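Local coordinates for HD-GYP domain-containing protein (PDB 3TM8) that binds two iron ions in an HD-GYP domain and is probably related in function to cyclic-di-GMP phosphodiesterases, at residues G199-D204 with I253-E258. Numbering follows the deposited sequence.
Sequences GALLHD and IIGQHE. With FE (Fe (III) ion), chain E; FE (Fe (III) ion), chain D.
His203 and Ile254 bring the backbones of 199-204 and 253-258 to 4.4 Å between their CA atoms, whereas the CA atoms of Gly199 and Ile253 are 5.5 Å apart. Each segment runs from the end part of a helix, 190-202 and 248-256, toward the metal site, and no hydrogen bond joins them directly. At Gly199 the lack of a side chain lets Ile253 settle on the backbone: its CG2, anti to the backbone N, lies 3.5 Å from Gly199 O, and CD1 reaches Gly199 CA. Ile254 lays CG1 against the carbonyl oxygen of Leu202.

Toward the metals the two histidines form a T-shaped pair, the edge of His203 directed at a face of His257 with the planes 81° apart and CD2 to CD2 at 3.5 Å. A chi1 of 79° in His203, and a similar one in His257, places CG between the backbone N and the carbonyl carbon and bends the ring back toward its own helix. There His203 ND1 donates to Ala200 O at 2.7 Å, nearly straight and in the ring plane; His257 ND1 gives a more bent bond (137°) to Ile253 O, also in its ring plane, and a weak one to Ile254 O. These bonds fix ring rotation and leave both NE2 atoms to the metals.

Asp204 joins the two ions through its carboxylate, OD1 binding one iron at 2.1 Å and OD2 the other. His203 NE2 shares the second iron, while His257 NE2 and Glu258 OE2 share the first; a water bridges the two irons as a second link. His170 and Asn285 contribute to the His203 iron and His232 to the other. The His203-Asp204 pair of the HD motif, its aspartate bridging the irons, is thus completed by a second helix end in the dinuclear metal site of an HD-GYP domain, consistent with phosphodiesterase chemistry.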
loop_
_atom_site.group_PDB
_atom_site.type_symbol
_atom_site.label_atom_id
_atom_site.label_comp_id
_atom_site.label_asym_id
_atom_site.label_seq_id
_atom_site.Cartn_x
_atom_site.Cartn_y
_atom_site.Cartn_z
ATOM N N GLY A 199 6.232 -5.662 -5.455
ATOM C CA GLY A 199 7.286 -5.348 -4.515
ATOM C C GLY A 199 6.996 -4.071 -3.757
ATOM O O GLY A 199 7.176 -4.009 -2.531
ATOM N N ALA A 200 6.508 -3.053 -4.463
ATOM C CA ALA A 200 6.127 -1.809 -3.802
ATOM C C ALA A 200 5.009 -2.031 -2.780
ATOM O O ALA A 200 5.040 -1.513 -1.673
ATOM C CB ALA A 200 5.741 -0.754 -4.829
ATOM N N LEU A 201 4.019 -2.824 -3.147
ATOM C CA LEU A 201 2.929 -3.094 -2.236
ATOM C C LEU A 201 3.431 -3.736 -0.938
ATOM O O LEU A 201 2.955 -3.396 0.152
ATOM C CB LEU A 201 1.916 -3.982 -2.940
ATOM C CG LEU A 201 0.648 -4.328 -2.188
ATOM C CD1 LEU A 201 -0.070 -3.071 -1.738
ATOM C CD2 LEU A 201 -0.234 -5.161 -3.095
ATOM N N LEU A 202 4.391 -4.644 -1.059
ATOM C CA LEU A 202 4.883 -5.416 0.070
ATOM C C LEU A 202 6.144 -4.844 0.710
ATOM O O LEU A 202 6.689 -5.454 1.630
ATOM C CB LEU A 202 5.147 -6.854 -0.373
ATOM C CG LEU A 202 3.965 -7.631 -0.975
ATOM C CD1 LEU A 202 4.433 -8.997 -1.461
ATOM C CD2 LEU A 202 2.828 -7.775 0.041
ATOM N N HIS A 203 6.599 -3.681 0.238
ATOM C CA HIS A 203 7.969 -3.263 0.520
ATOM C C HIS A 203 8.293 -3.165 2.006
ATOM O O HIS A 203 9.417 -3.461 2.413
ATOM C CB HIS A 203 8.350 -1.971 -0.221
ATOM C CG HIS A 203 7.837 -0.713 0.411
ATOM N ND1 HIS A 203 6.564 -0.223 0.194
ATOM C CD2 HIS A 203 8.438 0.162 1.254
ATOM C CE1 HIS A 203 6.407 0.901 0.875
ATOM N NE2 HIS A 203 7.533 1.163 1.516
ATOM N N ASP A 204 7.313 -2.757 2.814
ATOM C CA ASP A 204 7.544 -2.505 4.236
ATOM C C ASP A 204 7.119 -3.652 5.137
ATOM O O ASP A 204 6.811 -3.458 6.316
ATOM C CB ASP A 204 6.903 -1.183 4.658
ATOM C CG ASP A 204 7.854 -0.005 4.505
ATOM O OD1 ASP A 204 9.084 -0.242 4.487
ATOM O OD2 ASP A 204 7.375 1.150 4.402
ATOM N N ILE A 253 13.203 -5.732 -3.758
ATOM C CA ILE A 253 12.554 -4.487 -3.373
ATOM C C ILE A 253 12.352 -4.422 -1.852
ATOM O O ILE A 253 12.633 -3.403 -1.216
ATOM C CB ILE A 253 11.248 -4.285 -4.145
ATOM C CG1 ILE A 253 11.564 -3.985 -5.616
ATOM C CG2 ILE A 253 10.420 -3.165 -3.529
ATOM C CD1 ILE A 253 10.356 -4.118 -6.536
ATOM N N ILE A 254 11.893 -5.514 -1.254
ATOM C CA ILE A 254 11.732 -5.537 0.194
ATOM C C ILE A 254 13.055 -5.210 0.902
ATOM O O ILE A 254 13.093 -4.398 1.842
ATOM C CB ILE A 254 11.149 -6.888 0.661
ATOM C CG1 ILE A 254 9.695 -6.999 0.204
ATOM C CG2 ILE A 254 11.247 -7.022 2.179
ATOM C CD1 ILE A 254 9.109 -8.386 0.344
ATOM N N GLY A 255 14.143 -5.809 0.426
ATOM C CA GLY A 255 15.433 -5.658 1.070
ATOM C C GLY A 255 16.223 -4.417 0.704
ATOM O O GLY A 255 17.060 -3.981 1.490
ATOM N N GLN A 256 15.981 -3.850 -0.477
ATOM C CA GLN A 256 16.847 -2.778 -0.990
ATOM C C GLN A 256 16.181 -1.406 -1.059
ATOM O O GLN A 256 16.807 -0.434 -1.482
ATOM C CB GLN A 256 17.395 -3.128 -2.384
ATOM C CG GLN A 256 18.192 -4.409 -2.456
ATOM C CD GLN A 256 18.584 -4.749 -3.891
ATOM O OE1 GLN A 256 18.303 -3.990 -4.820
ATOM N NE2 GLN A 256 19.233 -5.892 -4.076
ATOM N N HIS A 257 14.913 -1.315 -0.673
ATOM C CA HIS A 257 14.165 -0.094 -0.953
ATOM C C HIS A 257 14.578 1.105 -0.097
ATOM O O HIS A 257 14.127 2.215 -0.358
ATOM C CB HIS A 257 12.667 -0.333 -0.788
ATOM C CG HIS A 257 12.247 -0.460 0.645
ATOM N ND1 HIS A 257 12.172 -1.671 1.299
ATOM C CD2 HIS A 257 11.928 0.482 1.565
ATOM C CE1 HIS A 257 11.803 -1.471 2.555
ATOM N NE2 HIS A 257 11.653 -0.172 2.742
ATOM N N GLU A 258 15.389 0.883 0.940
ATOM C CA GLU A 258 15.913 1.998 1.736
ATOM C C GLU A 258 17.322 2.386 1.298
ATOM O O GLU A 258 17.947 3.268 1.890
ATOM C CB GLU A 258 15.911 1.675 3.229
ATOM C CG GLU A 258 14.527 1.442 3.811
ATOM C CD GLU A 258 13.610 2.656 3.748
ATOM O OE1 GLU A 258 14.040 3.751 3.330
ATOM O OE2 GLU A 258 12.438 2.507 4.134
HETATM FE FE FE E . 10.781 1.065 4.352
HETATM FE FE FE D . 8.025 2.684 3.130
HETATM O O HOH W 1 9.913 2.128 3.000
#